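Arginase (Glaciozyma antarctica, PDB 5YNL) probably catalyses the hydrolysis of L-arginine to L-ornithine and urea, as a cold-adapted member of the arginase family from a psychrophilic yeast. Local coordinates at residues F51-C63 with R137-L151. Residues are numbered along the deposited sequence; the frame is centred on the assembly and turned at random.
Sequences FLATPRTAGIVGC and RVYAHASKGQLTVTL
Strands 57-63 and 147-151 run parallel, their axes crossing at -27°, in the eight-stranded parallel sheet of the alpha/beta arginase fold. A ladder of six backbone hydrogen bonds supports this pairing: L147 N, V149 N and L151 N donate to T57 O, G59 O and V61 O, while G59 N, V61 N and C63 N donate in turn to L147 O, V149 O and L151 O. Helix 137-142 runs antiparallel to strand 57-63 (175°) and covers the sheet face that carries V61, T148 and T150. Ahead of strand 57-63, A53 N donates a hydrogen bond to G145 O (3.1 Å), tying the preceding loop to the turn after the helix.

V61 packs between helix 137-142 and strand 147-151: its CG1 lies 3.7 Å from both H141 CD2 and T148 CG2, and its CG2 meets T150 CG2 at 3.5 Å. The H141 ring is set over G59 C and I60 N, and its ND1 sits 3.2 Å from G59 CA, a spot where any side chain on G59 would collide. ND1 points at Q146 OE1, modelled so close (2.3 Å) that the exact distance is doubtful; the amide NE2 of Q146 binds D98 on the neighbouring strand. Replacing the H141 ring by an alanine's methyl would probably leave V61 CG1 and the G59-I60 peptide without the ring that lies against them. Bent at chi3, the R137 chain brings its guanidinium over V61 CB, while NH2 forms a salt bridge with D133. NH1 divides its protons between a water and G62 O, 3.1 Å away and 22° out of the guanidinium plane.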
ATOM      1  N   PHE A  51      12.807  -3.407  12.999  1.00 53.12           N
ATOM      2  CA  PHE A  51      11.522  -4.084  13.170  1.00 50.14           C
ATOM      3  C   PHE A  51      11.534  -5.574  12.785  1.00 47.60           C
ATOM      4  O   PHE A  51      10.977  -6.414  13.510  1.00 46.61           O
ATOM      5  CB  PHE A  51      10.436  -3.349  12.367  1.00 48.66           C
ATOM      6  CG  PHE A  51      10.376  -1.874  12.646  1.00 50.62           C
ATOM      7  CD1 PHE A  51      10.139  -1.406  13.936  1.00 52.12           C
ATOM      8  CD2 PHE A  51      10.563  -0.954  11.624  1.00 50.25           C
ATOM      9  CE1 PHE A  51      10.087  -0.033  14.194  1.00 53.62           C
ATOM     10  CE2 PHE A  51      10.510   0.407  11.869  1.00 51.29           C
ATOM     11  CZ  PHE A  51      10.275   0.874  13.156  1.00 53.52           C
ATOM     12  N   LEU A  52      12.166  -5.893  11.654  1.00 57.31           N
ATOM     13  CA  LEU A  52      12.083  -7.240  11.064  1.00 54.58           C
ATOM     14  C   LEU A  52      12.785  -8.354  11.845  1.00 55.10           C
ATOM     15  O   LEU A  52      13.630  -8.094  12.696  1.00 57.55           O
ATOM     16  CB  LEU A  52      12.605  -7.231   9.618  1.00 53.51           C
ATOM     17  CG  LEU A  52      11.577  -7.086   8.498  1.00 50.83           C
ATOM     18  CD1 LEU A  52      10.270  -6.549   9.031  1.00 50.12           C
ATOM     19  CD2 LEU A  52      12.103  -6.169   7.405  1.00 50.90           C
ATOM     20  N   ALA A  53      12.425  -9.598  11.531  1.00 58.09           N
ATOM     21  CA  ALA A  53      13.012 -10.782  12.166  1.00 58.88           C
ATOM     22  C   ALA A  53      14.369 -11.126  11.559  1.00 59.08           C
ATOM     23  O   ALA A  53      14.535 -11.105  10.320  1.00 58.34           O
ATOM     24  CB  ALA A  53      12.072 -11.972  12.064  1.00 59.18           C
ATOM     25  N   THR A  54      15.308 -11.462  12.450  1.00107.22           N
ATOM     26  CA  THR A  54      16.721 -11.661  12.128  1.00108.17           C
ATOM     27  C   THR A  54      16.979 -12.684  11.028  1.00107.99           C
ATOM     28  O   THR A  54      17.977 -12.571  10.315  1.00109.24           O
ATOM     29  CB  THR A  54      17.548 -12.019  13.372  1.00110.47           C
ATOM     30  N   PRO A  55      16.128 -13.726  10.927  1.00 56.96           N
ATOM     31  CA  PRO A  55      16.090 -14.389   9.611  1.00 56.57           C
ATOM     32  C   PRO A  55      15.055 -13.747   8.644  1.00 53.21           C
ATOM     33  O   PRO A  55      13.859 -14.054   8.729  1.00 53.03           O
ATOM     34  CB  PRO A  55      15.747 -15.851   9.952  1.00 59.85           C
ATOM     35  CG  PRO A  55      15.148 -15.814  11.320  1.00 61.15           C
ATOM     36  CD  PRO A  55      15.685 -14.609  12.026  1.00 59.97           C
ATOM     37  N   ARG A  56      15.521 -12.879   7.741  1.00 58.33           N
ATOM     38  CA  ARG A  56      14.634 -12.044   6.898  1.00 56.49           C
ATOM     39  C   ARG A  56      13.535 -12.790   6.113  1.00 55.19           C
ATOM     40  O   ARG A  56      13.820 -13.611   5.227  1.00 56.26           O
ATOM     41  CB  ARG A  56      15.448 -11.178   5.917  1.00 57.49           C
ATOM     42  CG  ARG A  56      16.160  -9.973   6.531  1.00 58.96           C
ATOM     43  CD  ARG A  56      15.284  -9.244   7.549  1.00 58.68           C
ATOM     44  NE  ARG A  56      15.877  -7.992   8.030  1.00 60.74           N
ATOM     45  CZ  ARG A  56      16.862  -7.913   8.920  1.00 63.14           C
ATOM     46  NH1 ARG A  56      17.401  -9.013   9.424  1.00 63.36           N
ATOM     47  NH2 ARG A  56      17.322  -6.728   9.293  1.00 65.52           N
ATOM     48  N   THR A  57      12.278 -12.476   6.409  1.00 51.39           N
ATOM     49  CA  THR A  57      11.200 -13.225   5.792  1.00 50.64           C
ATOM     50  C   THR A  57      10.178 -12.344   5.117  1.00 49.35           C
ATOM     51  O   THR A  57       9.676 -11.387   5.713  1.00 48.64           O
ATOM     52  CB  THR A  57      10.507 -14.147   6.789  1.00 52.95           C
ATOM     53  OG1 THR A  57      11.501 -14.838   7.559  1.00 55.62           O
ATOM     54  CG2 THR A  57       9.633 -15.164   6.043  1.00 53.98           C
ATOM     55  N   ALA A  58       9.886 -12.676   3.857  1.00 40.03           N
ATOM     56  CA  ALA A  58       8.884 -11.963   3.067  1.00 37.89           C
ATOM     57  C   ALA A  58       7.572 -12.728   3.156  1.00 39.10           C
ATOM     58  O   ALA A  58       7.504 -13.880   2.743  1.00 40.93           O
ATOM     59  CB  ALA A  58       9.328 -11.828   1.592  1.00 36.78           C
ATOM     60  N   GLY A  59       6.540 -12.099   3.713  1.00 52.03           N
ATOM     61  CA  GLY A  59       5.223 -12.705   3.737  1.00 52.76           C
ATOM     62  C   GLY A  59       4.501 -12.358   2.452  1.00 52.11           C
ATOM     63  O   GLY A  59       4.532 -11.206   1.994  1.00 50.87           O
ATOM     64  N   ILE A  60       3.854 -13.343   1.851  1.00 55.62           N
ATOM     65  CA  ILE A  60       3.167 -13.086   0.600  1.00 55.66           C
ATOM     66  C   ILE A  60       1.688 -13.411   0.725  1.00 56.26           C
ATOM     67  O   ILE A  60       1.320 -14.563   1.003  1.00 57.73           O
ATOM     68  CB  ILE A  60       3.816 -13.865  -0.570  1.00 58.00           C
ATOM     69  CG1 ILE A  60       5.192 -13.267  -0.890  1.00 58.91           C
ATOM     70  CG2 ILE A  60       2.927 -13.823  -1.811  1.00 59.96           C
ATOM     71  CD1 ILE A  60       5.900 -13.947  -2.009  1.00 62.52           C
ATOM     72  N   VAL A  61       0.839 -12.395   0.547  1.00 50.63           N
ATOM     73  CA  VAL A  61      -0.600 -12.649   0.512  1.00 51.35           C
ATOM     74  C   VAL A  61      -1.227 -12.077  -0.760  1.00 51.50           C
ATOM     75  O   VAL A  61      -1.173 -10.869  -1.018  1.00 50.34           O
ATOM     76  CB  VAL A  61      -1.365 -12.247   1.842  1.00 50.96           C
ATOM     77  CG1 VAL A  61      -0.404 -12.063   3.034  1.00 50.65           C
ATOM     78  CG2 VAL A  61      -2.241 -11.028   1.662  1.00 49.99           C
ATOM     79  N   GLY A  62      -1.775 -12.969  -1.584  1.00 45.80           N
ATOM     80  CA  GLY A  62      -2.440 -12.542  -2.798  1.00 46.39           C
ATOM     81  C   GLY A  62      -3.938 -12.538  -2.598  1.00 46.80           C
ATOM     82  O   GLY A  62      -4.484 -13.441  -1.961  1.00 47.84           O
ATOM     83  N   CYS A  63      -4.601 -11.516  -3.126  1.00 54.83           N
ATOM     84  CA  CYS A  63      -6.057 -11.469  -3.139  1.00 55.58           C
ATOM     85  C   CYS A  63      -6.589 -10.908  -4.458  1.00 58.44           C
ATOM     86  O   CYS A  63      -6.521  -9.699  -4.703  1.00 57.45           O
ATOM     87  CB  CYS A  63      -6.588 -10.654  -1.964  1.00 52.86           C
ATOM     88  SG  CYS A  63      -8.324 -10.157  -2.174  1.00 54.22           S
ATOM     89  N   ARG A 137      -4.603 -12.407   7.532  1.00 69.01           N
ATOM     90  CA  ARG A 137      -3.427 -13.061   6.950  1.00 68.12           C
ATOM     91  C   ARG A 137      -2.220 -12.137   7.028  1.00 65.27           C
ATOM     92  O   ARG A 137      -1.093 -12.574   7.289  1.00 65.35           O
ATOM     93  CB  ARG A 137      -3.691 -13.476   5.498  1.00 67.48           C
ATOM     94  CG  ARG A 137      -4.878 -14.412   5.323  1.00 70.47           C
ATOM     95  CD  ARG A 137      -5.480 -14.300   3.918  1.00 69.51           C
ATOM     96  NE  ARG A 137      -4.583 -14.774   2.865  1.00 68.35           N
ATOM     97  CZ  ARG A 137      -4.816 -14.630   1.559  1.00 67.40           C
ATOM     98  NH1 ARG A 137      -3.945 -15.090   0.665  1.00 66.66           N
ATOM     99  NH2 ARG A 137      -5.919 -14.020   1.147  1.00 67.45           N
ATOM    100  N   VAL A 138      -2.476 -10.850   6.814  1.00 49.74           N
ATOM    101  CA  VAL A 138      -1.448  -9.825   6.895  1.00 47.22           C
ATOM    102  C   VAL A 138      -0.897  -9.737   8.317  1.00 48.34           C
ATOM    103  O   VAL A 138       0.319  -9.681   8.510  1.00 47.54           O
ATOM    104  CB  VAL A 138      -1.993  -8.469   6.410  1.00 45.16           C
ATOM    105  CG1 VAL A 138      -1.080  -7.339   6.826  1.00 43.27           C
ATOM    106  CG2 VAL A 138      -2.182  -8.498   4.895  1.00 43.81           C
ATOM    107  N   TYR A 139      -1.783  -9.765   9.312  1.00 59.19           N
ATOM    108  CA  TYR A 139      -1.326  -9.729  10.702  1.00 60.69           C
ATOM    109  C   TYR A 139      -0.486 -10.954  11.046  1.00 62.49           C
ATOM    110  O   TYR A 139       0.552 -10.829  11.705  1.00 62.48           O
ATOM    111  CB  TYR A 139      -2.473  -9.596  11.712  1.00 63.17           C
ATOM    112  CG  TYR A 139      -1.942  -9.614  13.122  1.00 64.99           C
ATOM    113  CD1 TYR A 139      -1.272  -8.516  13.647  1.00 63.51           C
ATOM    114  CD2 TYR A 139      -2.070 -10.741  13.919  1.00 68.39           C
ATOM    115  CE1 TYR A 139      -0.762  -8.532  14.936  1.00 65.37           C
ATOM    116  CE2 TYR A 139      -1.561 -10.771  15.210  1.00 70.32           C
ATOM    117  CZ  TYR A 139      -0.911  -9.665  15.710  1.00 68.76           C
ATOM    118  OH  TYR A 139      -0.409  -9.694  16.985  1.00 70.86           O
ATOM    119  N   ALA A 140      -0.944 -12.125  10.597  1.00 48.65           N
ATOM    120  CA  ALA A 140      -0.222 -13.383  10.794  1.00 50.72           C
ATOM    121  C   ALA A 140       1.238 -13.225  10.392  1.00 48.75           C
ATOM    122  O   ALA A 140       2.141 -13.475  11.180  1.00 49.88           O
ATOM    123  CB  ALA A 140      -0.874 -14.494   9.987  1.00 52.28           C
ATOM    124  N   HIS A 141       1.459 -12.800   9.156  1.00 61.78           N
ATOM    125  CA  HIS A 141       2.798 -12.448   8.698  1.00 59.78           C
ATOM    126  C   HIS A 141       3.398 -11.292   9.512  1.00 58.52           C
ATOM    127  O   HIS A 141       4.543 -11.376   9.950  1.00 58.86           O
ATOM    128  CB  HIS A 141       2.781 -12.129   7.200  1.00 57.36           C
ATOM    129  CG  HIS A 141       2.413 -13.302   6.344  1.00 58.72           C
ATOM    130  ND1 HIS A 141       3.344 -14.203   5.881  1.00 59.56           N
ATOM    131  CD2 HIS A 141       1.212 -13.730   5.888  1.00 59.67           C
ATOM    132  CE1 HIS A 141       2.734 -15.132   5.158  1.00 60.92           C
ATOM    133  NE2 HIS A 141       1.443 -14.867   5.149  1.00 61.01           N
ATOM    134  N   ALA A 142       2.629 -10.220   9.707  1.00 60.23           N
ATOM    135  CA  ALA A 142       3.081  -9.074  10.503  1.00 59.30           C
ATOM    136  C   ALA A 142       3.531  -9.461  11.924  1.00 61.80           C
ATOM    137  O   ALA A 142       4.609  -9.073  12.380  1.00 61.48           O
ATOM    138  CB  ALA A 142       1.991  -8.013  10.572  1.00 58.40           C
ATOM    139  N   SER A 143       2.708 -10.228  12.626  1.00 50.77           N
ATOM    140  CA  SER A 143       3.025 -10.619  14.004  1.00 53.59           C
ATOM    141  C   SER A 143       4.219 -11.573  14.125  1.00 54.96           C
ATOM    142  O   SER A 143       4.399 -12.208  15.160  1.00 57.95           O
ATOM    143  CB  SER A 143       1.809 -11.277  14.643  1.00 56.59           C
ATOM    144  OG  SER A 143       1.533 -12.506  13.998  1.00 57.90           O
ATOM    145  N   LYS A 144       5.036 -11.672  13.083  1.00 56.25           N
ATOM    146  CA  LYS A 144       6.142 -12.621  13.068  1.00 57.75           C
ATOM    147  C   LYS A 144       7.465 -12.003  12.615  1.00 55.71           C
ATOM    148  O   LYS A 144       8.467 -12.705  12.486  1.00 56.86           O
ATOM    149  CB  LYS A 144       5.791 -13.815  12.174  1.00 58.73           C
ATOM    150  CG  LYS A 144       4.710 -14.701  12.749  1.00 61.80           C
ATOM    151  CD  LYS A 144       4.194 -15.711  11.729  1.00 62.49           C
ATOM    152  CE  LYS A 144       5.252 -16.715  11.331  1.00 63.82           C
ATOM    153  NZ  LYS A 144       4.651 -18.046  10.994  1.00 66.61           N
ATOM    154  N   GLY A 145       7.467 -10.698  12.368  1.00 57.36           N
ATOM    155  CA  GLY A 145       8.664 -10.022  11.892  1.00 55.54           C
ATOM    156  C   GLY A 145       8.822 -10.090  10.380  1.00 53.52           C
ATOM    157  O   GLY A 145       9.848  -9.700   9.807  1.00 52.32           O
ATOM    158  N   GLN A 146       7.802 -10.599   9.707  1.00 59.74           N
ATOM    159  CA  GLN A 146       7.874 -10.666   8.259  1.00 58.05           C
ATOM    160  C   GLN A 146       7.603  -9.297   7.647  1.00 55.17           C
ATOM    161  O   GLN A 146       7.020  -8.420   8.288  1.00 54.60           O
ATOM    162  CB  GLN A 146       6.886 -11.696   7.728  1.00 59.19           C
ATOM    163  CG  GLN A 146       7.156 -13.091   8.225  1.00 62.34           C
ATOM    164  CD  GLN A 146       6.365 -14.115   7.463  1.00 63.46           C
ATOM    165  OE1 GLN A 146       5.443 -13.775   6.731  1.00 62.07           O
ATOM    166  NE2 GLN A 146       6.722 -15.379   7.623  1.00 66.25           N
ATOM    167  N   LEU A 147       8.053  -9.104   6.413  1.00 45.82           N
ATOM    168  CA  LEU A 147       7.603  -7.959   5.628  1.00 43.43           C
ATOM    169  C   LEU A 147       6.476  -8.526   4.772  1.00 43.44           C
ATOM    170  O   LEU A 147       6.726  -9.413   3.968  1.00 44.03           O
ATOM    171  CB  LEU A 147       8.746  -7.435   4.750  1.00 42.13           C
ATOM    172  CG  LEU A 147       8.713  -5.992   4.233  1.00 39.98           C
ATOM    173  CD1 LEU A 147      10.072  -5.638   3.664  1.00 39.55           C
ATOM    174  CD2 LEU A 147       7.619  -5.815   3.182  1.00 38.90           C
ATOM    175  N   THR A 148       5.240  -8.073   4.974  1.00 45.72           N
ATOM    176  CA  THR A 148       4.094  -8.646   4.256  1.00 46.36           C
ATOM    177  C   THR A 148       3.887  -7.960   2.903  1.00 44.67           C
ATOM    178  O   THR A 148       3.546  -6.765   2.833  1.00 43.37           O
ATOM    179  CB  THR A 148       2.809  -8.524   5.065  1.00 47.43           C
ATOM    180  OG1 THR A 148       3.075  -8.917   6.420  1.00 48.94           O
ATOM    181  CG2 THR A 148       1.707  -9.386   4.458  1.00 48.83           C
ATOM    182  N   VAL A 149       4.104  -8.714   1.834  1.00 41.32           N
ATOM    183  CA  VAL A 149       3.868  -8.217   0.486  1.00 40.13           C
ATOM    184  C   VAL A 149       2.445  -8.605   0.088  1.00 41.24           C
ATOM    185  O   VAL A 149       2.174  -9.784  -0.156  1.00 42.78           O
ATOM    186  CB  VAL A 149       4.889  -8.803  -0.533  1.00 39.99           C
ATOM    187  CG1 VAL A 149       4.640  -8.254  -1.936  1.00 38.91           C
ATOM    188  CG2 VAL A 149       6.333  -8.505  -0.090  1.00 39.38           C
ATOM    189  N   THR A 150       1.530  -7.635   0.044  1.00 35.09           N
ATOM    190  CA  THR A 150       0.179  -7.947  -0.420  1.00 36.88           C
ATOM    191  C   THR A 150       0.050  -7.658  -1.904  1.00 36.82           C
ATOM    192  O   THR A 150       0.240  -6.508  -2.366  1.00 35.90           O
ATOM    193  CB  THR A 150      -0.940  -7.235   0.345  1.00 39.45           C
ATOM    194  OG1 THR A 150      -0.705  -7.336   1.753  1.00 38.14           O
ATOM    195  CG2 THR A 150      -2.274  -7.889   0.024  1.00 44.15           C
ATOM    196  N   LEU A 151      -0.250  -8.727  -2.645  1.00 48.44           N
ATOM    197  CA  LEU A 151      -0.418  -8.654  -4.081  1.00 48.22           C
ATOM    198  C   LEU A 151      -1.901  -8.558  -4.322  1.00 52.56           C
ATOM    199  O   LEU A 151      -2.650  -9.517  -4.088  1.00 55.14           O
ATOM    200  CB  LEU A 151       0.156  -9.894  -4.765  1.00 47.55           C
ATOM    201  CG  LEU A 151       1.664 -10.023  -4.586  1.00 46.30           C
ATOM    202  CD1 LEU A 151       2.223 -11.194  -5.402  1.00 47.37           C
ATOM    203  CD2 LEU A 151       2.360  -8.696  -4.943  1.00 44.17           C
TER
HETATM  204  O   HOH W   1       0.202 -17.065   3.133  1.00 47.41           O
HETATM  205  O   HOH W   2      -1.441 -16.460   1.707  1.00 57.12           O